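Local coordinates for CRISPR system Cmr subunit Cmr6 (Pyrococcus furiosus, PDB 4W8V), which helps cap the type III-B Cmr ribonucleoprotein complex and binds RNA, in CRISPR defence against viruses, plasmids and other mobile genetic elements, at residues F19-R24 with G240-Y245; R43-P48 with A155-L160; G57-L62 with K223-D228; I148-E153 with P202-V207. One frame throughout, in Å; residues are numbered along the deposited sequence.

How the contacts relate
All four contacts lie in the C-terminal RAMP part of Cmr6 that makes up this construct. Contacts 1 and 4 belong to one antiparallel sheet, where strands 13-21 and 202-209 are neighbours; both combine backbone hydrogen bonds with side chains sorted onto two faces. Contact 3, a buried contact whose centre lies about 4 Å from the centre of the chain, is apolar between its helices, and touches contact 1 through the Glu-244 to Lys-223 salt bridge. Contact 2, with its centre about 23 Å from the centre of the chain, joins two loops by apolar contact alone and is partly solvent-exposed. It borders contact 4, where Pro-48 meets Pro-149 and Phe-203, so the surface loops lean on the sheet edge.

Contact 1 (F19-R24 with G240-Y245); sequences FKTQSR and GRLVEY
Phe-19 and Glu-244 meet as a non-hydrogen-bonded pair in which Glu-244 CB lies over the ring face, 4.2 Å from the centroid of Phe-19. A chi1 of -69° sets Phe-19 CG anti to the carbonyl carbon, which brings the ring against the Glu-244 backbone and CB. The extended Glu-244 chain carries its carboxylate, nearly parallel to the ring, to a salt bridge with Lys-223. On the same face Leu-242 CD2 reaches Phe-19 CB at 4.0 Å, and Leu-242 lies alongside Thr-21, whose OG1 is bound by Pro-198 and Val-201. On the other, partly exposed face the methylenes of Lys-20 cross the beta-branched Val-243, and the chain bends at its end, leaving NZ 3.8 Å from Val-243 CG2. Tyr-245 turns its ring edge to the backbone of Phe-19, its hydroxyl probably hydrogen-bonded to Glu-153. Between the strands, Lys-20 N donates to Val-243 O at 3.0 Å, and Val-243 N returns the bond to Lys-20 O. Gly-240 suits a phi of 79° where its N reaches Arg-24 O at 2.8 Å. This pairing of first and last strands is characteristic of the ferredoxin-like fold of RAMP proteins.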
loop_
_atom_site.group_PDB
_atom_site.type_symbol
_atom_site.label_atom_id
_atom_site.label_comp_id
_atom_site.label_asym_id
_atom_site.label_seq_id
_atom_site.Cartn_x
_atom_site.Cartn_y
_atom_site.Cartn_z
ATOM N N PHE A 19 1.056 -14.274 3.193
ATOM C CA PHE A 19 -0.276 -13.687 3.074
ATOM C C PHE A 19 -1.077 -14.404 2.007
ATOM O O PHE A 19 -0.532 -14.807 0.988
ATOM C CB PHE A 19 -0.179 -12.191 2.752
ATOM C CG PHE A 19 0.368 -11.360 3.887
ATOM C CD1 PHE A 19 1.693 -11.493 4.295
ATOM C CD2 PHE A 19 -0.442 -10.439 4.538
ATOM C CE1 PHE A 19 2.201 -10.731 5.334
ATOM C CE2 PHE A 19 0.054 -9.673 5.585
ATOM C CZ PHE A 19 1.375 -9.808 5.981
ATOM N N LYS A 20 -2.368 -14.593 2.253
ATOM C CA LYS A 20 -3.239 -15.154 1.229
ATOM C C LYS A 20 -4.226 -14.094 0.803
ATOM O O LYS A 20 -4.534 -13.204 1.588
ATOM C CB LYS A 20 -3.975 -16.396 1.732
ATOM C CG LYS A 20 -4.831 -16.157 2.959
ATOM C CD LYS A 20 -5.421 -17.458 3.484
ATOM C CE LYS A 20 -6.159 -17.259 4.804
ATOM N NZ LYS A 20 -7.468 -16.574 4.617
ATOM N N THR A 21 -4.696 -14.177 -0.442
ATOM C CA THR A 21 -5.713 -13.263 -0.950
ATOM C C THR A 21 -7.052 -13.551 -0.266
ATOM O O THR A 21 -7.641 -14.609 -0.491
ATOM C CB THR A 21 -5.865 -13.392 -2.486
ATOM O OG1 THR A 21 -5.898 -14.778 -2.848
ATOM C CG2 THR A 21 -4.689 -12.722 -3.214
ATOM N N GLN A 22 -7.520 -12.643 0.589
ATOM C CA GLN A 22 -8.788 -12.865 1.280
ATOM C C GLN A 22 -9.967 -12.723 0.309
ATOM O O GLN A 22 -10.935 -13.482 0.379
ATOM C CB GLN A 22 -8.958 -11.905 2.460
ATOM C CG GLN A 22 -10.216 -12.202 3.293
ATOM C CD GLN A 22 -10.626 -11.064 4.216
ATOM O OE1 GLN A 22 -10.684 -9.902 3.810
ATOM N NE2 GLN A 22 -10.913 -11.398 5.465
ATOM N N SER A 23 -9.868 -11.747 -0.589
ATOM C CA SER A 23 -10.797 -11.575 -1.689
ATOM C C SER A 23 -9.999 -11.658 -2.992
ATOM O O SER A 23 -8.774 -11.737 -2.966
ATOM C CB SER A 23 -11.550 -10.224 -1.581
ATOM O OG SER A 23 -10.658 -9.121 -1.562
ATOM N N ARG A 24 -10.677 -11.645 -4.137
ATOM C CA ARG A 24 -9.961 -11.742 -5.398
ATOM C C ARG A 24 -9.065 -10.539 -5.630
ATOM O O ARG A 24 -9.371 -9.400 -5.240
ATOM C CB ARG A 24 -10.927 -11.893 -6.557
ATOM C CG ARG A 24 -11.606 -13.211 -6.607
ATOM C CD ARG A 24 -12.767 -13.179 -7.562
ATOM N NE ARG A 24 -13.664 -14.281 -7.256
ATOM C CZ ARG A 24 -13.707 -15.409 -7.946
ATOM N NH1 ARG A 24 -12.922 -15.567 -9.003
ATOM N NH2 ARG A 24 -14.544 -16.368 -7.587
ATOM N N GLY A 240 -8.690 -7.272 -3.605
ATOM C CA GLY A 240 -7.298 -7.070 -3.252
ATOM C C GLY A 240 -6.906 -7.046 -1.785
ATOM O O GLY A 240 -5.836 -6.542 -1.457
ATOM N N ARG A 241 -7.739 -7.588 -0.901
ATOM C CA ARG A 241 -7.372 -7.667 0.501
ATOM C C ARG A 241 -6.505 -8.917 0.772
ATOM O O ARG A 241 -6.853 -10.013 0.348
ATOM C CB ARG A 241 -8.616 -7.722 1.396
ATOM C CG ARG A 241 -9.541 -6.537 1.318
ATOM C CD ARG A 241 -8.789 -5.219 1.313
ATOM N NE ARG A 241 -9.669 -4.082 1.573
ATOM C CZ ARG A 241 -10.329 -3.413 0.636
ATOM N NH1 ARG A 241 -11.095 -2.394 0.976
ATOM N NH2 ARG A 241 -10.224 -3.760 -0.638
ATOM N N LEU A 242 -5.396 -8.757 1.490
ATOM C CA LEU A 242 -4.555 -9.910 1.862
ATOM C C LEU A 242 -4.390 -10.012 3.383
ATOM O O LEU A 242 -4.244 -8.985 4.057
ATOM C CB LEU A 242 -3.173 -9.832 1.194
ATOM C CG LEU A 242 -3.106 -10.165 -0.298
ATOM C CD1 LEU A 242 -3.183 -8.920 -1.152
ATOM C CD2 LEU A 242 -1.834 -10.977 -0.636
ATOM N N VAL A 243 -4.420 -11.239 3.920
ATOM C CA VAL A 243 -4.234 -11.442 5.356
ATOM C C VAL A 243 -3.174 -12.511 5.661
ATOM O O VAL A 243 -3.055 -13.499 4.944
ATOM C CB VAL A 243 -5.571 -11.823 6.055
ATOM C CG1 VAL A 243 -6.631 -10.751 5.810
ATOM C CG2 VAL A 243 -6.083 -13.193 5.594
ATOM N N GLU A 244 -2.389 -12.281 6.710
ATOM C CA GLU A 244 -1.346 -13.217 7.141
ATOM C C GLU A 244 -1.946 -14.572 7.534
ATOM O O GLU A 244 -3.065 -14.626 8.034
ATOM C CB GLU A 244 -0.559 -12.628 8.319
ATOM C CG GLU A 244 0.841 -13.202 8.511
ATOM C CD GLU A 244 1.661 -12.422 9.535
ATOM O OE1 GLU A 244 1.104 -11.487 10.155
ATOM O OE2 GLU A 244 2.859 -12.741 9.719
ATOM N N TYR A 245 -1.208 -15.655 7.288
ATOM C CA TYR A 245 -1.615 -16.989 7.732
ATOM C C TYR A 245 -0.437 -17.790 8.275
ATOM O O TYR A 245 0.704 -17.337 8.199
ATOM C CB TYR A 245 -2.293 -17.768 6.600
ATOM C CG TYR A 245 -1.366 -18.271 5.509
ATOM C CD1 TYR A 245 -1.022 -17.457 4.442
ATOM C CD2 TYR A 245 -0.864 -19.575 5.529
ATOM C CE1 TYR A 245 -0.189 -17.903 3.437
ATOM C CE2 TYR A 245 -0.024 -20.033 4.523
ATOM C CZ TYR A 245 0.309 -19.184 3.475
ATOM O OH TYR A 245 1.138 -19.604 2.455
#

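Contact 2 (R43-P48 with A155-L160); sequences RNYGVP and ADKPIL
Pro-158 lodges its ring between Tyr-45 and Val-47, and these apolar side chains carry much of the contact. Tyr-45 CB touches Pro-158 CD at 3.7 Å, the two side chains crossing at about a right angle, while Val-47 CG2 packs on Pro-158 CG at 3.6 Å. Val-47 has CG1 anti to the backbone N (chi1 179°), which leaves CG2 as the branch facing the proline. The same methyl lies 4.2 Å from Leu-160 CD2. Farther along, the CB of Lys-157 lies near Tyr-45 CD1, and the rest of the lysine chain leads away. A proline suits this spot because its compact, rigid ring points CG and CD into the notch between Tyr-45 CB and Val-47 CG2.

A second group of contacts sets a methyl against backbone. Leu-160 CD1 lies 3.4 Å from Gly-46 O and 3.6 Å from Tyr-45 O, so it rests against the Gly-46 carbonyl, close to the oxygens of two successive peptides. Gly-46, with no CB, leaves the room that this methyl occupies.

Polar interactions lie within the first loop and beside it. Val-47 N bonds to Asn-44 O at 3.1 Å, closing the turn, and Gly-46 O accepts from Arg-40. Pro-158 and Leu-160 also touch Pro-198. The first loop follows helix 34-43, and the second joins strand 143-149 to strand 161-165. The motif is a type I' beta turn from Asn-44 to Val-47, with Tyr-45 and Gly-46 both at positive phi, packed against a proline-bearing loop.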
loop_
_atom_site.group_PDB
_atom_site.type_symbol
_atom_site.label_atom_id
_atom_site.label_comp_id
_atom_site.label_asym_id
_atom_site.label_seq_id
_atom_site.Cartn_x
_atom_site.Cartn_y
_atom_site.Cartn_z
ATOM N N ARG A 43 6.864 -20.704 -12.957
ATOM C CA ARG A 43 6.824 -20.969 -11.528
ATOM C C ARG A 43 5.433 -20.822 -10.916
ATOM O O ARG A 43 5.010 -21.649 -10.097
ATOM C CB ARG A 43 7.787 -20.030 -10.813
ATOM C CG ARG A 43 9.214 -20.166 -11.284
ATOM C CD ARG A 43 9.836 -21.449 -10.729
ATOM N NE ARG A 43 9.971 -21.364 -9.280
ATOM C CZ ARG A 43 9.586 -22.308 -8.431
ATOM N NH1 ARG A 43 9.039 -23.423 -8.887
ATOM N NH2 ARG A 43 9.751 -22.133 -7.128
ATOM N N ASN A 44 4.722 -19.763 -11.303
ATOM C CA ASN A 44 3.547 -19.355 -10.540
ATOM C C ASN A 44 2.174 -19.543 -11.201
ATOM O O ASN A 44 1.204 -18.948 -10.762
ATOM C CB ASN A 44 3.701 -17.891 -10.149
ATOM C CG ASN A 44 4.907 -17.648 -9.276
ATOM O OD1 ASN A 44 5.329 -18.525 -8.519
ATOM N ND2 ASN A 44 5.470 -16.438 -9.370
ATOM N N TYR A 45 2.090 -20.368 -12.231
ATOM C CA TYR A 45 0.830 -20.675 -12.910
ATOM C C TYR A 45 0.144 -19.432 -13.477
ATOM O O TYR A 45 -1.078 -19.373 -13.563
ATOM C CB TYR A 45 -0.146 -21.418 -11.978
ATOM C CG TYR A 45 0.460 -22.580 -11.212
ATOM C CD1 TYR A 45 0.378 -23.880 -11.695
ATOM C CD2 TYR A 45 1.095 -22.372 -9.996
ATOM C CE1 TYR A 45 0.924 -24.946 -10.984
ATOM C CE2 TYR A 45 1.652 -23.424 -9.282
ATOM C CZ TYR A 45 1.562 -24.708 -9.778
ATOM O OH TYR A 45 2.122 -25.741 -9.061
ATOM N N GLY A 46 0.930 -18.439 -13.863
ATOM C CA GLY A 46 0.387 -17.236 -14.479
ATOM C C GLY A 46 0.065 -16.122 -13.504
ATOM O O GLY A 46 -0.311 -15.016 -13.912
ATOM N N VAL A 47 0.223 -16.398 -12.217
ATOM C CA VAL A 47 -0.106 -15.419 -11.182
ATOM C C VAL A 47 0.941 -14.298 -11.102
ATOM O O VAL A 47 2.117 -14.567 -10.853
ATOM C CB VAL A 47 -0.240 -16.133 -9.819
ATOM C CG1 VAL A 47 -0.559 -15.162 -8.690
ATOM C CG2 VAL A 47 -1.315 -17.193 -9.918
ATOM N N PRO A 48 0.527 -13.034 -11.322
ATOM C CA PRO A 48 1.539 -11.977 -11.278
ATOM C C PRO A 48 1.889 -11.566 -9.851
ATOM O O PRO A 48 1.245 -11.989 -8.903
ATOM C CB PRO A 48 0.865 -10.837 -12.039
ATOM C CG PRO A 48 -0.584 -11.052 -11.781
ATOM C CD PRO A 48 -0.775 -12.516 -11.795
ATOM N N ALA A 155 -2.092 -24.804 -3.908
ATOM C CA ALA A 155 -2.680 -26.138 -3.871
ATOM C C ALA A 155 -3.059 -26.635 -5.258
ATOM O O ALA A 155 -2.413 -27.528 -5.806
ATOM C CB ALA A 155 -3.897 -26.146 -2.960
ATOM N N ASP A 156 -4.117 -26.058 -5.816
ATOM C CA ASP A 156 -4.545 -26.399 -7.164
ATOM C C ASP A 156 -4.237 -25.242 -8.103
ATOM O O ASP A 156 -4.116 -24.101 -7.663
ATOM C CB ASP A 156 -6.037 -26.734 -7.190
ATOM C CG ASP A 156 -6.437 -27.695 -6.089
ATOM O OD1 ASP A 156 -6.184 -28.909 -6.237
ATOM O OD2 ASP A 156 -7.004 -27.235 -5.076
ATOM N N LYS A 157 -4.102 -25.541 -9.390
ATOM C CA LYS A 157 -3.797 -24.525 -10.394
ATOM C C LYS A 157 -4.859 -23.421 -10.424
ATOM O O LYS A 157 -6.010 -23.677 -10.760
ATOM C CB LYS A 157 -3.669 -25.172 -11.773
ATOM C CG LYS A 157 -3.729 -24.182 -12.927
ATOM C CD LYS A 157 -3.305 -24.843 -14.225
ATOM C CE LYS A 157 -3.498 -23.919 -15.409
ATOM N NZ LYS A 157 -4.937 -23.673 -15.679
ATOM N N PRO A 158 -4.472 -22.188 -10.063
ATOM C CA PRO A 158 -5.468 -21.112 -9.930
ATOM C C PRO A 158 -6.130 -20.778 -11.247
ATOM O O PRO A 158 -5.464 -20.671 -12.272
ATOM C CB PRO A 158 -4.649 -19.926 -9.418
ATOM C CG PRO A 158 -3.261 -20.209 -9.853
ATOM C CD PRO A 158 -3.101 -21.705 -9.831
ATOM N N ILE A 159 -7.448 -20.651 -11.225
ATOM C CA ILE A 159 -8.171 -20.196 -12.402
ATOM C C ILE A 159 -8.100 -18.674 -12.495
ATOM O O ILE A 159 -8.617 -17.966 -11.624
ATOM C CB ILE A 159 -9.636 -20.645 -12.382
ATOM C CG1 ILE A 159 -9.716 -22.171 -12.401
ATOM C CG2 ILE A 159 -10.360 -20.076 -13.572
ATOM C CD1 ILE A 159 -8.870 -22.822 -13.491
ATOM N N LEU A 160 -7.454 -18.189 -13.552
ATOM C CA LEU A 160 -7.244 -16.758 -13.754
ATOM C C LEU A 160 -8.204 -16.182 -14.784
ATOM O O LEU A 160 -8.446 -16.797 -15.820
ATOM C CB LEU A 160 -5.800 -16.488 -14.184
ATOM C CG LEU A 160 -4.729 -16.934 -13.185
ATOM C CD1 LEU A 160 -3.347 -16.570 -13.687
ATOM C CD2 LEU A 160 -4.978 -16.329 -11.818
#

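Contact 3 (G57-L62 with K223-D228); sequences GVTRHL and KLALRD
Ala-225 is the small bump at the centre of this crossing, its CB entering a shallow hollow on helix 57-62 lined by Val-58, Thr-59 and Leu-62. Both methyls of Val-58 stand 4.2 Å from Ala-225 CB and face it from the same side, forming one wall of the hollow. Thr-59 OG1 forms another wall at 3.8 Å from Ala-225 CB. That hydroxyl bonds to Ile-55 O one turn back in its own helix, which explains how a threonine fits a buried apolar joint. Leu-62 closes the hollow: its CG stands anti to the backbone N (chi1 172°), reaching across so that CD2 lies 4.0 Å from Ala-225 CB. The same methyl is a bump in its turn, meeting Leu-224 CG at 3.7 Å, with the two leucine side chains crossing at about a right angle.

Alanine's small size lets the axes of segments 57-62 and 223-228 approach to 8.9 Å while crossing at 95°. Near the end of the second helix Arg-227 NE pairs with Asp-228 OD1 at 3.1 Å, the carboxylate oxygen lying in the guanidinium plane.

The two segments belong to helices 52-68 and 212-228, which meet here. Helix 108-116 borders the joint, with Leu-109 on Leu-62 and Glu-112 on Leu-224. Leu-226 of the second helix meets Val-205 of strand 202-209, and its backbone bonds to Leu-242 of strand 242-244, placing this helix between helix 52-68 and the sheet.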
loop_
_atom_site.group_PDB
_atom_site.type_symbol
_atom_site.label_atom_id
_atom_site.label_comp_id
_atom_site.label_asym_id
_atom_site.label_seq_id
_atom_site.Cartn_x
_atom_site.Cartn_y
_atom_site.Cartn_z
ATOM N N GLY A 57 2.882 2.575 -1.664
ATOM C CA GLY A 57 1.837 3.551 -1.912
ATOM C C GLY A 57 0.619 3.417 -1.022
ATOM O O GLY A 57 0.220 4.373 -0.350
ATOM N N VAL A 58 0.013 2.236 -1.017
ATOM C CA VAL A 58 -1.133 1.996 -0.151
ATOM C C VAL A 58 -0.786 2.203 1.342
ATOM O O VAL A 58 -1.615 2.686 2.107
ATOM C CB VAL A 58 -1.713 0.585 -0.374
ATOM C CG1 VAL A 58 -0.717 -0.500 0.073
ATOM C CG2 VAL A 58 -3.053 0.431 0.347
ATOM N N THR A 59 0.441 1.869 1.749
ATOM C CA THR A 59 0.865 2.059 3.140
ATOM C C THR A 59 1.109 3.536 3.462
ATOM O O THR A 59 0.755 3.986 4.536
ATOM C CB THR A 59 2.147 1.245 3.466
ATOM O OG1 THR A 59 1.913 -0.134 3.206
ATOM C CG2 THR A 59 2.521 1.383 4.921
ATOM N N ARG A 60 1.745 4.265 2.546
ATOM C CA ARG A 60 1.779 5.728 2.565
ATOM C C ARG A 60 0.378 6.319 2.771
ATOM O O ARG A 60 0.148 7.153 3.637
ATOM C CB ARG A 60 2.299 6.300 1.237
ATOM C CG ARG A 60 3.780 6.399 0.989
ATOM C CD ARG A 60 3.934 7.237 -0.293
ATOM N NE ARG A 60 5.250 7.165 -0.920
ATOM C CZ ARG A 60 6.244 8.010 -0.672
ATOM N NH1 ARG A 60 6.082 8.977 0.214
ATOM N NH2 ARG A 60 7.406 7.875 -1.293
ATOM N N HIS A 61 -0.532 5.888 1.908
ATOM C CA HIS A 61 -1.894 6.389 1.862
ATOM C C HIS A 61 -2.582 6.233 3.192
ATOM O O HIS A 61 -3.242 7.156 3.678
ATOM C CB HIS A 61 -2.685 5.656 0.778
ATOM C CG HIS A 61 -4.096 6.126 0.625
ATOM N ND1 HIS A 61 -5.115 5.707 1.457
ATOM C CD2 HIS A 61 -4.674 6.945 -0.289
ATOM C CE1 HIS A 61 -6.252 6.269 1.077
ATOM N NE2 HIS A 61 -6.012 7.018 0.023
ATOM N N LEU A 62 -2.420 5.057 3.779
ATOM C CA LEU A 62 -2.956 4.755 5.095
ATOM C C LEU A 62 -2.538 5.811 6.105
ATOM O O LEU A 62 -3.374 6.327 6.857
ATOM C CB LEU A 62 -2.486 3.373 5.553
ATOM C CG LEU A 62 -2.796 2.955 6.990
ATOM C CD1 LEU A 62 -4.278 2.980 7.270
ATOM C CD2 LEU A 62 -2.239 1.562 7.255
ATOM N N LYS A 223 0.878 -4.719 6.869
ATOM C CA LYS A 223 -0.160 -5.633 7.307
ATOM C C LYS A 223 -1.499 -4.932 7.351
ATOM O O LYS A 223 -2.489 -5.396 6.782
ATOM C CB LYS A 223 0.150 -6.185 8.709
ATOM C CG LYS A 223 0.702 -7.597 8.766
ATOM C CD LYS A 223 0.991 -8.033 10.213
ATOM C CE LYS A 223 -0.282 -8.461 10.938
ATOM N NZ LYS A 223 -0.826 -9.742 10.401
ATOM N N LEU A 224 -1.521 -3.836 8.098
ATOM C CA LEU A 224 -2.718 -3.046 8.291
ATOM C C LEU A 224 -3.296 -2.628 6.943
ATOM O O LEU A 224 -4.490 -2.759 6.688
ATOM C CB LEU A 224 -2.386 -1.828 9.158
ATOM C CG LEU A 224 -3.477 -0.898 9.666
ATOM C CD1 LEU A 224 -4.633 -1.683 10.268
ATOM C CD2 LEU A 224 -2.851 0.029 10.690
ATOM N N ALA A 225 -2.431 -2.160 6.058
ATOM C CA ALA A 225 -2.875 -1.634 4.768
ATOM C C ALA A 225 -3.395 -2.730 3.820
ATOM O O ALA A 225 -4.342 -2.508 3.065
ATOM C CB ALA A 225 -1.728 -0.841 4.119
ATOM N N LEU A 226 -2.813 -3.926 3.880
ATOM C CA LEU A 226 -3.238 -5.020 2.993
ATOM C C LEU A 226 -4.568 -5.624 3.421
ATOM O O LEU A 226 -5.325 -6.127 2.597
ATOM C CB LEU A 226 -2.175 -6.125 2.935
ATOM C CG LEU A 226 -0.780 -5.762 2.399
ATOM C CD1 LEU A 226 0.155 -7.003 2.409
ATOM C CD2 LEU A 226 -0.820 -5.137 1.016
ATOM N N ARG A 227 -4.843 -5.600 4.716
ATOM C CA ARG A 227 -6.089 -6.143 5.235
ATOM C C ARG A 227 -7.239 -5.170 5.007
ATOM O O ARG A 227 -8.288 -5.559 4.523
ATOM C CB ARG A 227 -5.939 -6.441 6.725
ATOM C CG ARG A 227 -7.084 -7.195 7.365
ATOM C CD ARG A 227 -6.846 -7.304 8.867
ATOM N NE ARG A 227 -6.891 -5.995 9.507
ATOM C CZ ARG A 227 -6.174 -5.644 10.571
ATOM N NH1 ARG A 227 -5.333 -6.502 11.122
ATOM N NH2 ARG A 227 -6.298 -4.426 11.083
ATOM N N ASP A 228 -7.023 -3.894 5.318
ATOM C CA ASP A 228 -8.129 -2.939 5.352
ATOM C C ASP A 228 -8.269 -2.026 4.120
ATOM O O ASP A 228 -9.355 -1.527 3.858
ATOM C CB ASP A 228 -8.031 -2.086 6.626
ATOM C CG ASP A 228 -8.228 -2.917 7.903
ATOM O OD1 ASP A 228 -8.691 -4.075 7.805
ATOM O OD2 ASP A 228 -7.932 -2.413 9.005
#

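Contact 4 (I148-E153 with P202-V207); sequences IPIAEE and PFLVAV
In Ile-150 a chi1 of -52° and an extended chi2 of 171° carry CD1 over the neighbouring strand, to 3.5 Å from Leu-204 N, where it also packs on the CB of that leucine. Phe-203, with CG anti to its carbonyl carbon (chi1 -75°), swings its ring alongside Pro-149. There CA of the proline lies over one face, offset toward the rim, and Pro-149 CG touches Phe-203 CE2 at 3.7 Å. The two faces are thus sorted: Phe-203 and Pro-149 on one, Ile-148 and Leu-204 side by side on the other, with Ile-148 CG1 3.9 Å from Leu-204 CB.

Two backbone bonds join Ile-148 to Leu-204: Leu-204 N donates to Ile-148 O at 2.7 Å, and Ile-148 N donates to Leu-204 O at 3.0 Å. A third runs from Ile-150 N to Pro-202 O at 2.9 Å, with the donor above the carbonyl plane. Beyond it, the Pro-202 ring meets Glu-153, its CG 3.4 Å from Glu-153 O.

Proline suits each place for a different reason. Pro-149 sits in a non-hydrogen-bonded pair, where its missing N-H costs the pairing nothing. Pro-202 offers a compact ring that packs against Glu-153 and Tyr-245; it cannot answer the bond from Ile-150, and Ile-150 O instead takes Glu-153 N as the chain turns through its 3-10 segment. The carboxylate of Glu-153 has a salt bridge with Lys-18, which probably favours its charged form. The chemistry therefore implies backbone pairing that ends with the single bond from Ile-150 N to Pro-202 O, beyond which the Pro-202 ring packs against Glu-153.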
loop_
_atom_site.group_PDB
_atom_site.type_symbol
_atom_site.label_atom_id
_atom_site.label_comp_id
_atom_site.label_asym_id
_atom_site.label_seq_id
_atom_site.Cartn_x
_atom_site.Cartn_y
_atom_site.Cartn_z
ATOM N N ILE A 148 5.368 -11.568 -3.601
ATOM C CA ILE A 148 5.538 -12.578 -4.638
ATOM C C ILE A 148 4.782 -13.888 -4.337
ATOM O O ILE A 148 4.744 -14.329 -3.196
ATOM C CB ILE A 148 7.034 -12.840 -4.830
ATOM C CG1 ILE A 148 7.681 -13.163 -3.472
ATOM C CG2 ILE A 148 7.710 -11.616 -5.423
ATOM C CD1 ILE A 148 9.144 -12.921 -3.400
ATOM N N PRO A 149 4.147 -14.479 -5.361
ATOM C CA PRO A 149 3.437 -15.744 -5.231
ATOM C C PRO A 149 4.370 -16.839 -4.725
ATOM O O PRO A 149 5.489 -16.953 -5.208
ATOM C CB PRO A 149 2.970 -16.042 -6.663
ATOM C CG PRO A 149 2.932 -14.747 -7.320
ATOM C CD PRO A 149 4.057 -13.955 -6.732
ATOM N N ILE A 150 3.920 -17.593 -3.732
ATOM C CA ILE A 150 4.677 -18.721 -3.207
ATOM C C ILE A 150 4.233 -19.985 -3.934
ATOM O O ILE A 150 3.237 -20.615 -3.566
ATOM C CB ILE A 150 4.490 -18.867 -1.694
ATOM C CG1 ILE A 150 4.796 -17.516 -1.031
ATOM C CG2 ILE A 150 5.388 -20.008 -1.174
ATOM C CD1 ILE A 150 4.471 -17.415 0.441
ATOM N N ALA A 151 4.970 -20.318 -4.985
ATOM C CA ALA A 151 4.562 -21.338 -5.930
ATOM C C ALA A 151 4.226 -22.665 -5.248
ATOM O O ALA A 151 3.163 -23.226 -5.491
ATOM C CB ALA A 151 5.649 -21.535 -6.967
ATOM N N GLU A 152 5.117 -23.150 -4.383
ATOM C CA GLU A 152 4.925 -24.451 -3.739
ATOM C C GLU A 152 3.653 -24.537 -2.902
ATOM O O GLU A 152 3.071 -25.613 -2.765
ATOM C CB GLU A 152 6.127 -24.813 -2.859
ATOM C CG GLU A 152 6.491 -23.809 -1.785
ATOM C CD GLU A 152 7.410 -22.707 -2.300
ATOM O OE1 GLU A 152 7.452 -22.484 -3.532
ATOM O OE2 GLU A 152 8.096 -22.063 -1.475
ATOM N N GLU A 153 3.202 -23.415 -2.355
ATOM C CA GLU A 153 2.033 -23.454 -1.485
ATOM C C GLU A 153 0.740 -23.192 -2.226
ATOM O O GLU A 153 -0.288 -22.944 -1.622
ATOM C CB GLU A 153 2.193 -22.468 -0.349
ATOM C CG GLU A 153 3.439 -22.729 0.442
ATOM C CD GLU A 153 3.426 -22.014 1.749
ATOM O OE1 GLU A 153 2.310 -21.721 2.230
ATOM O OE2 GLU A 153 4.520 -21.736 2.283
ATOM N N PRO A 202 -1.263 -17.756 -2.131
ATOM C CA PRO A 202 -0.267 -17.312 -1.154
ATOM C C PRO A 202 0.793 -16.374 -1.729
ATOM O O PRO A 202 1.330 -16.643 -2.804
ATOM C CB PRO A 202 0.371 -18.618 -0.693
ATOM C CG PRO A 202 0.158 -19.571 -1.808
ATOM C CD PRO A 202 -1.091 -19.172 -2.513
ATOM N N PHE A 203 1.076 -15.290 -1.003
ATOM C CA PHE A 203 2.108 -14.333 -1.360
ATOM C C PHE A 203 3.084 -14.178 -0.206
ATOM O O PHE A 203 2.691 -14.201 0.954
ATOM C CB PHE A 203 1.505 -12.952 -1.724
ATOM C CG PHE A 203 0.852 -12.914 -3.069
ATOM C CD1 PHE A 203 -0.388 -13.490 -3.264
ATOM C CD2 PHE A 203 1.479 -12.309 -4.144
ATOM C CE1 PHE A 203 -0.983 -13.476 -4.510
ATOM C CE2 PHE A 203 0.893 -12.282 -5.394
ATOM C CZ PHE A 203 -0.335 -12.860 -5.581
ATOM N N LEU A 204 4.360 -14.008 -0.533
ATOM C CA LEU A 204 5.337 -13.565 0.448
ATOM C C LEU A 204 5.431 -12.035 0.439
ATOM O O LEU A 204 5.569 -11.420 -0.607
ATOM C CB LEU A 204 6.700 -14.178 0.160
ATOM C CG LEU A 204 7.731 -14.070 1.277
ATOM C CD1 LEU A 204 7.417 -15.085 2.365
ATOM C CD2 LEU A 204 9.105 -14.302 0.720
ATOM N N VAL A 205 5.382 -11.438 1.621
ATOM C CA VAL A 205 5.373 -9.996 1.785
ATOM C C VAL A 205 6.477 -9.596 2.748
ATOM O O VAL A 205 6.600 -10.180 3.826
ATOM C CB VAL A 205 4.022 -9.505 2.331
ATOM C CG1 VAL A 205 4.066 -8.014 2.639
ATOM C CG2 VAL A 205 2.882 -9.846 1.356
ATOM N N ALA A 206 7.288 -8.610 2.377
ATOM C CA ALA A 206 8.448 -8.276 3.188
ATOM C C ALA A 206 8.891 -6.831 3.078
ATOM O O ALA A 206 8.708 -6.186 2.055
ATOM C CB ALA A 206 9.615 -9.189 2.807
ATOM N N VAL A 207 9.519 -6.348 4.142
ATOM C CA VAL A 207 10.172 -5.050 4.143
ATOM C C VAL A 207 11.553 -5.200 4.783
ATOM O O VAL A 207 11.757 -6.093 5.579
ATOM C CB VAL A 207 9.346 -3.980 4.902
ATOM C CG1 VAL A 207 7.982 -3.789 4.247
ATOM C CG2 VAL A 207 9.195 -4.334 6.373
#